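Local coordinates for protein pectinesterase A (Erwinia chrysanthemi, PDB 2NTP) that hydrolyses the methyl esters of pectin's galacturonate chain, releasing methanol, probably as the first step in maceration and soft rot of plant tissue, at residues T248-S252 against D253-A257; K117-D121 against S122-K126; E327-Q330 against S331-L334; G310-S314 against K315-Q319. All blocks are in the same frame, centred on the assembly; numbering follows the deposited sequence.

Contact 1 of 4, residues T248-S252 against D253-A257; sequences TTTFS and DGRYA. With ADA (alpha-D-galactopyranuronic acid), chain C; ADA (alpha-D-galactopyranuronic acid), chain B.
Phe251 meets Tyr256 on one face of a short two-stranded ribbon, CD2 of the phenylalanine lying 3.3 Å from CZ of the tyrosine and over the tyrosine's ring face. The two planes are inclined by 34°, an oblique pairing. CG of Tyr256 sits between its backbone N and carbonyl carbon (chi1 52°), which swings the ring back along the ribbon until OH donates to the syn lone pair of Asp253 OD1 at 2.6 Å. The motif is a beta hairpin closed by a type I turn from Phe251 to Gly254; Gly254 has a positive phi, where any side chain would collide with the preceding carbonyl oxygen. On the other face Arg255 is long enough to lie extended along the strand pair past Thr250 and Thr248. The Thr250 hydroxyl suits as acceptor for its end, taking NH1 at OG1 (3.0 Å), and Thr248 CG2 sits over one guanidinium face, toward its rim. A water links NH1 to Thr248 O. Thr248 binds substrate: with OG1 turned beside its backbone N, both reach one uronate carboxylate, OG1 to O6A at 2.7 Å and N to O6B at 3.1 Å, while Thr248 O receives O2 of the adjoining sugar at 2.9 Å.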
loop_
_atom_site.group_PDB
_atom_site.type_symbol
_atom_site.label_atom_id
_atom_site.label_comp_id
_atom_site.label_asym_id
_atom_site.label_seq_id
_atom_site.Cartn_x
_atom_site.Cartn_y
_atom_site.Cartn_z
ATOM N N THR A 248 2.261 1.920 17.336
ATOM C CA THR A 248 1.740 1.808 18.694
ATOM C C THR A 248 1.246 0.376 18.855
ATOM O O THR A 248 0.441 -0.115 18.046
ATOM C CB THR A 248 0.618 2.816 18.948
ATOM O OG1 THR A 248 1.112 4.139 18.712
ATOM C CG2 THR A 248 0.106 2.713 20.382
ATOM N N THR A 249 1.760 -0.291 19.885
ATOM C CA THR A 249 1.563 -1.720 20.084
ATOM C C THR A 249 1.329 -1.981 21.569
ATOM O O THR A 249 1.963 -1.354 22.411
ATOM C CB THR A 249 2.799 -2.508 19.586
ATOM O OG1 THR A 249 3.013 -2.230 18.189
ATOM C CG2 THR A 249 2.623 -4.013 19.769
ATOM N N THR A 250 0.399 -2.885 21.878
ATOM C CA THR A 250 0.141 -3.273 23.271
ATOM C C THR A 250 1.144 -4.327 23.738
ATOM O O THR A 250 1.229 -5.428 23.167
ATOM C CB THR A 250 -1.315 -3.761 23.484
ATOM O OG1 THR A 250 -2.222 -2.671 23.255
ATOM C CG2 THR A 250 -1.517 -4.278 24.915
ATOM N N PHE A 251 1.909 -3.957 24.763
ATOM C CA PHE A 251 2.859 -4.838 25.430
ATOM C C PHE A 251 2.390 -5.068 26.855
ATOM O O PHE A 251 1.431 -4.429 27.307
ATOM C CB PHE A 251 4.254 -4.211 25.438
ATOM C CG PHE A 251 4.815 -3.983 24.070
ATOM C CD1 PHE A 251 5.318 -5.045 23.326
ATOM C CD2 PHE A 251 4.835 -2.706 23.521
ATOM C CE1 PHE A 251 5.833 -4.837 22.049
ATOM C CE2 PHE A 251 5.352 -2.486 22.250
ATOM C CZ PHE A 251 5.852 -3.553 21.513
ATOM N N SER A 252 3.072 -5.971 27.555
ATOM C CA SER A 252 2.785 -6.246 28.958
ATOM C C SER A 252 2.935 -4.999 29.837
ATOM O O SER A 252 2.204 -4.853 30.819
ATOM C CB SER A 252 3.673 -7.381 29.467
ATOM O OG SER A 252 5.044 -7.065 29.309
ATOM N N ASP A 253 3.853 -4.104 29.466
ATOM C CA ASP A 253 4.118 -2.879 30.239
ATOM C C ASP A 253 3.528 -1.613 29.598
ATOM O O ASP A 253 3.994 -0.503 29.838
ATOM C CB ASP A 253 5.621 -2.715 30.512
ATOM C CG ASP A 253 6.421 -2.414 29.258
ATOM O OD1 ASP A 253 6.011 -2.881 28.169
ATOM O OD2 ASP A 253 7.452 -1.724 29.374
ATOM N N GLY A 254 2.495 -1.792 28.781
ATOM C CA GLY A 254 1.754 -0.660 28.247
ATOM C C GLY A 254 1.664 -0.621 26.735
ATOM O O GLY A 254 2.129 -1.528 26.037
ATOM N N ARG A 255 1.063 0.451 26.234
ATOM C CA ARG A 255 0.850 0.617 24.805
ATOM C C ARG A 255 1.684 1.789 24.277
ATOM O O ARG A 255 1.465 2.946 24.664
ATOM C CB ARG A 255 -0.638 0.827 24.540
ATOM C CG ARG A 255 -0.995 0.862 23.092
ATOM C CD ARG A 255 -2.484 0.749 22.893
ATOM N NE ARG A 255 -2.831 1.023 21.503
ATOM C CZ ARG A 255 -2.723 0.148 20.508
ATOM N NH1 ARG A 255 -2.280 -1.087 20.728
ATOM N NH2 ARG A 255 -3.063 0.514 19.280
ATOM N N TYR A 256 2.631 1.483 23.394
ATOM C CA TYR A 256 3.603 2.471 22.910
ATOM C C TYR A 256 4.281 2.006 21.619
ATOM O O TYR A 256 4.046 0.887 21.162
ATOM C CB TYR A 256 4.651 2.762 23.997
ATOM C CG TYR A 256 5.324 1.528 24.564
ATOM C CD1 TYR A 256 6.489 1.021 23.986
ATOM C CD2 TYR A 256 4.806 0.870 25.686
ATOM C CE1 TYR A 256 7.119 -0.108 24.494
ATOM C CE2 TYR A 256 5.432 -0.267 26.205
ATOM C CZ TYR A 256 6.586 -0.750 25.602
ATOM O OH TYR A 256 7.208 -1.868 26.096
ATOM N N ALA A 257 5.119 2.868 21.042
ATOM C CA ALA A 257 5.811 2.565 19.787
ATOM C C ALA A 257 6.719 1.336 19.913
ATOM O O ALA A 257 7.581 1.272 20.793
ATOM C CB ALA A 257 6.607 3.780 19.311
HETATM C C1 ADA C . 0.096 5.225 11.699
HETATM C C2 ADA C . -1.313 4.659 11.477
HETATM C C3 ADA C . -2.210 5.042 12.650
HETATM C C4 ADA C . -1.589 4.581 13.968
HETATM C C5 ADA C . -0.185 5.172 14.111
HETATM C C6 ADA C . 0.466 4.689 15.374
HETATM O O2 ADA C . -1.880 5.171 10.265
HETATM O O3 ADA C . -3.525 4.499 12.478
HETATM O O4 ADA C . -1.496 3.152 14.015
HETATM O O5 ADA C . 0.629 4.825 12.974
HETATM O O6B ADA C . 1.554 4.074 15.294
HETATM O O6A ADA C . -0.114 4.927 16.460
HETATM C C1 ADA B . -2.157 2.412 15.061
HETATM C C2 ADA B . -1.516 1.041 15.282
HETATM C C3 ADA B . -1.748 0.130 14.074
HETATM C C4 ADA B . -3.233 0.074 13.703
HETATM C C5 ADA B . -3.767 1.495 13.515
HETATM C C6 ADA B . -5.238 1.505 13.196
HETATM O O2 ADA B . -0.115 1.228 15.495
HETATM O O3 ADA B . -1.225 -1.185 14.328
HETATM O O4 ADA B . -3.994 -0.557 14.742
HETATM O O5 ADA B . -3.536 2.261 14.708
HETATM O O6B ADA B . -5.684 0.698 12.352
HETATM O O6A ADA B . -5.960 2.330 13.791
HETATM O O HOH W 1 -1.940 -1.744 18.017
#

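Contact 2 of 4, residues K117-D121 against S122-K126; sequences KSDSD and SSKIK
Asp121 OD1 is gripped twice by Ser123, by OG at 2.6 Å and by the backbone N at 2.9 Å, both arriving from the same face of the carboxylate. This Asx turn sits on a surface loop built of two successive type I turns, Ser118 to Asp121 and Asp121 to Lys124. Aspartate suits the shared corner because its short side chain can fold over the second turn, whose backbone bond runs from Lys124 N to Asp121 O; CG lies anti to the backbone N (chi1 -170°), beside the carbonyl carbon that leads into that turn. A water donates to OD1 and also bonds Ser122 OG. Ser123 OG, which donates its hydrogen bond to the aspartate, accepts one from Lys117 NZ at 2.9 Å, so the small hydroxyl bridges carboxylate and ammonium. The two lysines run in nearly opposite directions across the loop. Lys124, fully extended, passes Lys117 CB with its CG and CD before its ammonium is collected by Lys117 O and by Gln115 O near the end of helix 111-116. It also forms a salt bridge with Asp119 alongside it, whose OD1 meets NZ nearly head-on along the C-O bond at 2.9 Å.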
loop_
_atom_site.group_PDB
_atom_site.type_symbol
_atom_site.label_atom_id
_atom_site.label_comp_id
_atom_site.label_asym_id
_atom_site.label_seq_id
_atom_site.Cartn_x
_atom_site.Cartn_y
_atom_site.Cartn_z
ATOM N N LYS A 117 -10.910 22.529 4.051
ATOM C CA LYS A 117 -11.989 22.936 4.956
ATOM C C LYS A 117 -11.456 23.877 6.032
ATOM O O LYS A 117 -10.297 23.785 6.439
ATOM C CB LYS A 117 -12.662 21.723 5.600
ATOM C CG LYS A 117 -13.485 20.882 4.625
ATOM C CD LYS A 117 -14.192 19.729 5.329
ATOM C CE LYS A 117 -15.181 19.064 4.388
ATOM N NZ LYS A 117 -15.839 17.869 4.997
ATOM N N SER A 118 -12.313 24.790 6.481
ATOM C CA SER A 118 -11.964 25.697 7.565
ATOM C C SER A 118 -11.701 24.897 8.840
ATOM O O SER A 118 -12.341 23.868 9.072
ATOM C CB SER A 118 -13.101 26.696 7.788
ATOM O OG SER A 118 -13.347 27.447 6.609
ATOM N N ASP A 119 -10.758 25.359 9.656
ATOM C CA ASP A 119 -10.368 24.640 10.873
ATOM C C ASP A 119 -11.527 24.425 11.854
ATOM O O ASP A 119 -11.543 23.437 12.589
ATOM C CB ASP A 119 -9.198 25.336 11.579
ATOM C CG ASP A 119 -7.900 25.264 10.788
ATOM O OD1 ASP A 119 -7.816 24.477 9.823
ATOM O OD2 ASP A 119 -6.953 26.001 11.147
ATOM N N SER A 120 -12.487 25.347 11.867
ATOM C CA SER A 120 -13.647 25.241 12.761
ATOM C C SER A 120 -14.759 24.333 12.223
ATOM O O SER A 120 -15.744 24.073 12.930
ATOM C CB SER A 120 -14.213 26.631 13.087
ATOM O OG SER A 120 -14.778 27.223 11.939
ATOM N N ASP A 121 -14.602 23.856 10.986
ATOM C CA ASP A 121 -15.572 22.959 10.348
ATOM C C ASP A 121 -15.556 21.605 11.065
ATOM O O ASP A 121 -14.559 20.875 11.023
ATOM C CB ASP A 121 -15.247 22.805 8.853
ATOM C CG ASP A 121 -16.342 22.096 8.064
ATOM O OD1 ASP A 121 -17.089 21.274 8.636
ATOM O OD2 ASP A 121 -16.442 22.345 6.845
ATOM N N SER A 122 -16.659 21.281 11.739
ATOM C CA SER A 122 -16.760 20.042 12.516
ATOM C C SER A 122 -16.629 18.782 11.650
ATOM O O SER A 122 -16.356 17.698 12.173
ATOM C CB SER A 122 -18.070 20.000 13.315
ATOM O OG SER A 122 -19.188 19.978 12.445
ATOM N N SER A 123 -16.821 18.936 10.340
ATOM C CA SER A 123 -16.709 17.827 9.387
ATOM C C SER A 123 -15.273 17.618 8.890
ATOM O O SER A 123 -14.999 16.652 8.168
ATOM C CB SER A 123 -17.667 18.019 8.203
ATOM O OG SER A 123 -17.199 19.009 7.298
ATOM N N LYS A 124 -14.366 18.518 9.275
ATOM C CA LYS A 124 -12.945 18.381 8.924
ATOM C C LYS A 124 -12.300 17.280 9.766
ATOM O O LYS A 124 -12.226 17.378 10.991
ATOM C CB LYS A 124 -12.195 19.709 9.081
ATOM C CG LYS A 124 -10.789 19.703 8.480
ATOM C CD LYS A 124 -10.106 21.056 8.609
ATOM C CE LYS A 124 -8.791 21.072 7.838
ATOM N NZ LYS A 124 -8.199 22.439 7.770
ATOM N N ILE A 125 -11.837 16.237 9.084
ATOM C CA ILE A 125 -11.274 15.044 9.713
ATOM C C ILE A 125 -9.779 15.218 10.004
ATOM O O ILE A 125 -9.027 15.678 9.144
ATOM C CB ILE A 125 -11.527 13.790 8.815
ATOM C CG1 ILE A 125 -13.021 13.428 8.816
ATOM C CG2 ILE A 125 -10.683 12.601 9.264
ATOM C CD1 ILE A 125 -13.415 12.345 7.816
ATOM N N LYS A 126 -9.361 14.853 11.218
ATOM C CA LYS A 126 -7.947 14.889 11.605
ATOM C C LYS A 126 -7.227 13.576 11.284
ATOM O O LYS A 126 -6.058 13.581 10.899
ATOM C CB LYS A 126 -7.795 15.226 13.092
ATOM C CG LYS A 126 -7.990 16.701 13.406
ATOM C CD LYS A 126 -8.017 16.952 14.897
ATOM C CE LYS A 126 -8.259 18.422 15.191
ATOM N NZ LYS A 126 -8.511 18.664 16.638
HETATM O O HOH W 2 -13.908 15.796 4.965
HETATM O O HOH W 3 -19.570 20.511 9.931
#

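Contact 3 of 4, residues E327-Q330 against S331-L334; sequences EYTQ and SKVL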
loop_
_atom_site.group_PDB
_atom_site.type_symbol
_atom_site.label_atom_id
_atom_site.label_comp_id
_atom_site.label_asym_id
_atom_site.label_seq_id
_atom_site.Cartn_x
_atom_site.Cartn_y
_atom_site.Cartn_z
ATOM N N GLU A 327 20.919 -10.664 -2.806
ATOM C CA GLU A 327 20.057 -11.205 -1.754
ATOM C C GLU A 327 18.605 -10.752 -1.904
ATOM O O GLU A 327 17.733 -11.199 -1.155
ATOM C CB GLU A 327 20.578 -10.823 -0.367
ATOM C CG GLU A 327 21.998 -11.299 -0.055
ATOM C CD GLU A 327 22.150 -12.814 -0.068
ATOM O OE1 GLU A 327 21.195 -13.530 0.302
ATOM O OE2 GLU A 327 23.242 -13.291 -0.444
ATOM N N TYR A 328 18.353 -9.873 -2.872
ATOM C CA TYR A 328 17.021 -9.284 -3.059
ATOM C C TYR A 328 16.352 -9.690 -4.372
ATOM O O TYR A 328 15.560 -8.935 -4.944
ATOM C CB TYR A 328 17.088 -7.761 -2.908
ATOM C CG TYR A 328 17.485 -7.315 -1.519
ATOM C CD1 TYR A 328 18.822 -7.088 -1.192
ATOM C CD2 TYR A 328 16.524 -7.124 -0.528
ATOM C CE1 TYR A 328 19.194 -6.683 0.091
ATOM C CE2 TYR A 328 16.883 -6.714 0.754
ATOM C CZ TYR A 328 18.217 -6.494 1.055
ATOM O OH TYR A 328 18.572 -6.089 2.323
ATOM N N THR A 329 16.675 -10.890 -4.846
ATOM C CA THR A 329 16.000 -11.476 -6.001
ATOM C C THR A 329 14.601 -11.908 -5.584
ATOM O O THR A 329 14.346 -12.113 -4.395
ATOM C CB THR A 329 16.750 -12.714 -6.527
ATOM O OG1 THR A 329 16.801 -13.705 -5.496
ATOM C CG2 THR A 329 18.178 -12.353 -6.956
ATOM N N GLN A 330 13.701 -12.057 -6.554
ATOM C CA GLN A 330 12.348 -12.547 -6.273
ATOM C C GLN A 330 12.370 -13.886 -5.523
ATOM O O GLN A 330 11.613 -14.088 -4.572
ATOM C CB GLN A 330 11.530 -12.664 -7.560
ATOM C CG GLN A 330 10.082 -13.077 -7.323
ATOM C CD GLN A 330 9.309 -13.266 -8.600
ATOM O OE1 GLN A 330 9.327 -12.412 -9.485
ATOM N NE2 GLN A 330 8.610 -14.390 -8.703
ATOM N N SER A 331 13.255 -14.787 -5.946
ATOM C CA SER A 331 13.389 -16.098 -5.313
ATOM C C SER A 331 13.708 -15.996 -3.818
ATOM O O SER A 331 13.122 -16.711 -2.999
ATOM C CB SER A 331 14.463 -16.924 -6.030
ATOM O OG SER A 331 14.652 -18.173 -5.393
ATOM N N LYS A 332 14.629 -15.103 -3.467
ATOM C CA LYS A 332 15.040 -14.947 -2.072
ATOM C C LYS A 332 13.983 -14.233 -1.236
ATOM O O LYS A 332 13.712 -14.627 -0.103
ATOM C CB LYS A 332 16.380 -14.222 -1.971
ATOM C CG LYS A 332 17.545 -15.030 -2.513
ATOM C CD LYS A 332 18.806 -14.784 -1.722
ATOM C CE LYS A 332 19.886 -15.781 -2.112
ATOM N NZ LYS A 332 20.816 -16.036 -0.979
ATOM N N VAL A 333 13.384 -13.190 -1.805
ATOM C CA VAL A 333 12.403 -12.383 -1.078
ATOM C C VAL A 333 11.111 -13.163 -0.819
ATOM O O VAL A 333 10.544 -13.090 0.275
ATOM C CB VAL A 333 12.116 -11.041 -1.804
ATOM C CG1 VAL A 333 11.046 -10.239 -1.070
ATOM C CG2 VAL A 333 13.395 -10.223 -1.915
ATOM N N LEU A 334 10.661 -13.922 -1.817
ATOM C CA LEU A 334 9.379 -14.637 -1.707
ATOM C C LEU A 334 9.509 -16.098 -1.261
ATOM O O LEU A 334 8.507 -16.762 -0.991
ATOM C CB LEU A 334 8.581 -14.529 -3.011
ATOM C CG LEU A 334 8.195 -13.118 -3.472
ATOM C CD1 LEU A 334 7.403 -13.211 -4.758
ATOM C CD2 LEU A 334 7.397 -12.351 -2.407
#
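Gln330 and Lys332 give the most surface to this helix start, and Glu327 joins them through the lysine. Lys332 bends at chi2 and crosses Glu327 obliquely; its NZ forms a salt bridge with OE1 at 2.8 Å, approaching on the syn side but 30° out of the carboxylate plane. The glutamate is itself bent at chi2 (-62°), which folds the acid back to the lysine. Long, flexible chains suit this pair, since their ends must meet across five positions of the chain. The methylenes of Lys332 also pass Thr329, the N-cap residue: its OG1 accepts from Lys332 N at 3.3 Å, a role threonine fills because its hydroxyl, one bond from CB, can fold back to accept a first-turn N-H that has no earlier carbonyl to bond. Gln330 supplies its carbonyl to Leu334 N at 2.9 Å; with CG anti to the backbone N (chi1 -176°), CG lies 3.7 Å from Leu334 CD1. One residue earlier, Thr329 O takes Val333 N at 3.0 Å. The helix, 330-334, lies against the parallel beta-helix: Val333 touches Thr182, Leu334 and Gln330 touch Leu184 and Phe164 of strands 182-186 and 162-166, and Tyr328 packs on strand 264-268.

Contact 4 of 4, residues G310-S314 against K315-Q319; sequences GATVS and KDRRQ
The chain reverses through a type I turn from Ser314 to Arg317, with Arg317 N bonded to Ser314 O at 2.9 Å. Arg317 then sends its side chain back along the incoming limb, bending at chi3 (76°), and grips Gly310 O end-on with both terminal nitrogens, NH2 at 2.8 Å and NH1 at 2.9 Å. The carbonyl lies close to the guanidinium plane, so the one oxygen is shared by two N-H groups, each bond somewhat bent. Thr312 O sits 3.3 Å above one face of the guanidinium, offset toward its rim, and NE turns to Glu303 in a salt bridge. Arginine suits the place because its planar group can donate in several directions; the Glu303 carboxylate probably offsets its charge at this buried residue. Gln319, bent at chi2 (-69°), curls back so that NE2 donates to Arg317 O at 2.9 Å, while its CG lies against Val313 CG1 at 3.8 Å; CG2 of the valine also touches the amide end. The short Ser314 OG receives a weak bond from Asp316 N. The loop runs between strand 300-304 and helix 322-325: Gln319 touches Glu303, Arg318 packs on Phe301 and Phe302, and Gly310 bonds to Met272 of strand 271-272.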
loop_
_atom_site.group_PDB
_atom_site.type_symbol
_atom_site.label_atom_id
_atom_site.label_comp_id
_atom_site.label_asym_id
_atom_site.label_seq_id
_atom_site.Cartn_x
_atom_site.Cartn_y
_atom_site.Cartn_z
ATOM N N GLY A 310 16.561 12.147 -8.915
ATOM C CA GLY A 310 16.449 11.940 -7.465
ATOM C C GLY A 310 17.429 10.926 -6.898
ATOM O O GLY A 310 17.409 10.635 -5.701
ATOM N N ALA A 311 18.294 10.391 -7.754
ATOM C CA ALA A 311 19.192 9.308 -7.351
ATOM C C ALA A 311 20.586 9.779 -6.946
ATOM O O ALA A 311 21.579 9.430 -7.580
ATOM C CB ALA A 311 19.285 8.267 -8.447
ATOM N N THR A 312 20.665 10.557 -5.878
ATOM C CA THR A 312 21.969 10.975 -5.365
ATOM C C THR A 312 22.564 9.927 -4.421
ATOM O O THR A 312 21.832 9.227 -3.711
ATOM C CB THR A 312 21.878 12.325 -4.665
ATOM O OG1 THR A 312 20.841 12.273 -3.683
ATOM C CG2 THR A 312 21.544 13.413 -5.665
ATOM N N VAL A 313 23.892 9.813 -4.444
ATOM C CA VAL A 313 24.626 8.903 -3.567
ATOM C C VAL A 313 25.421 9.733 -2.562
ATOM O O VAL A 313 26.228 10.586 -2.944
ATOM C CB VAL A 313 25.571 7.945 -4.362
ATOM C CG1 VAL A 313 26.390 7.060 -3.413
ATOM C CG2 VAL A 313 24.774 7.080 -5.336
ATOM N N SER A 314 25.162 9.490 -1.278
ATOM C CA SER A 314 25.845 10.181 -0.187
ATOM C C SER A 314 25.844 9.295 1.052
ATOM O O SER A 314 25.227 8.230 1.051
ATOM C CB SER A 314 25.151 11.510 0.121
ATOM O OG SER A 314 23.876 11.299 0.705
ATOM N N LYS A 315 26.528 9.740 2.108
ATOM C CA LYS A 315 26.570 9.003 3.373
ATOM C C LYS A 315 25.190 8.840 4.022
ATOM O O LYS A 315 24.983 7.922 4.812
ATOM C CB LYS A 315 27.569 9.636 4.354
ATOM C CG LYS A 315 27.388 11.129 4.605
ATOM C CD LYS A 315 28.633 11.743 5.257
ATOM C CE LYS A 315 29.796 11.863 4.270
ATOM N NZ LYS A 315 31.036 12.404 4.908
ATOM N N ASP A 316 24.256 9.722 3.667
ATOM C CA ASP A 316 22.884 9.667 4.178
ATOM C C ASP A 316 22.004 8.701 3.375
ATOM O O ASP A 316 20.850 8.448 3.736
ATOM C CB ASP A 316 22.255 11.066 4.169
ATOM C CG ASP A 316 23.175 12.129 4.748
ATOM O OD1 ASP A 316 22.893 12.616 5.864
ATOM O OD2 ASP A 316 24.182 12.476 4.088
ATOM N N ARG A 317 22.552 8.174 2.285
ATOM C CA ARG A 317 21.836 7.220 1.442
ATOM C C ARG A 317 22.702 5.998 1.168
ATOM O O ARG A 317 23.438 5.945 0.180
ATOM C CB ARG A 317 21.351 7.891 0.153
ATOM C CG ARG A 317 20.154 8.810 0.390
ATOM C CD ARG A 317 19.810 9.647 -0.823
ATOM N NE ARG A 317 19.112 8.881 -1.855
ATOM C CZ ARG A 317 18.451 9.429 -2.871
ATOM N NH1 ARG A 317 18.373 10.751 -2.979
ATOM N NH2 ARG A 317 17.849 8.659 -3.773
ATOM N N ARG A 318 22.609 5.027 2.073
ATOM C CA ARG A 318 23.442 3.832 2.016
ATOM C C ARG A 318 23.162 2.989 0.782
ATOM O O ARG A 318 22.015 2.866 0.337
ATOM C CB ARG A 318 23.292 2.988 3.285
ATOM C CG ARG A 318 23.757 3.689 4.557
ATOM C CD ARG A 318 22.606 3.899 5.532
ATOM N NE ARG A 318 22.374 2.703 6.327
ATOM C CZ ARG A 318 21.278 2.439 7.034
ATOM N NH1 ARG A 318 20.251 3.284 7.061
ATOM N NH2 ARG A 318 21.211 1.305 7.714
ATOM N N GLN A 319 24.230 2.411 0.243
ATOM C CA GLN A 319 24.170 1.647 -0.989
ATOM C C GLN A 319 24.542 0.197 -0.741
ATOM O O GLN A 319 25.448 -0.099 0.042
ATOM C CB GLN A 319 25.121 2.248 -2.029
ATOM C CG GLN A 319 24.910 3.737 -2.299
ATOM C CD GLN A 319 23.604 4.037 -3.015
ATOM O OE1 GLN A 319 23.240 3.361 -3.980
ATOM N NE2 GLN A 319 22.890 5.058 -2.545
HETATM O O HOH W 4 20.814 6.703 -4.551
#

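How the contacts relate
All four contacts are local folds decorating one parallel beta-helix, and none touches another. Contact 1 alone handles the bound oligogalacturonate, through Thr248 and Arg255. In contact 2 the Lys124 side chain is about 10 Å from a bound sugar and from substrate-binding Arg195, and about 11 Å from Gln153, the transition-state stabiliser; its nearest atoms are about 14 Å from contact 1. Contacts 3 and 4 are about 9 Å apart at their nearest atoms. In contact 4 the Arg318 side chain is about 11 Å from that of substrate-binding Arg243. Contact 3 lies away from the catalytic sites, its centre 45 Å from that of contact 2 and on the opposite side of the chain's centre.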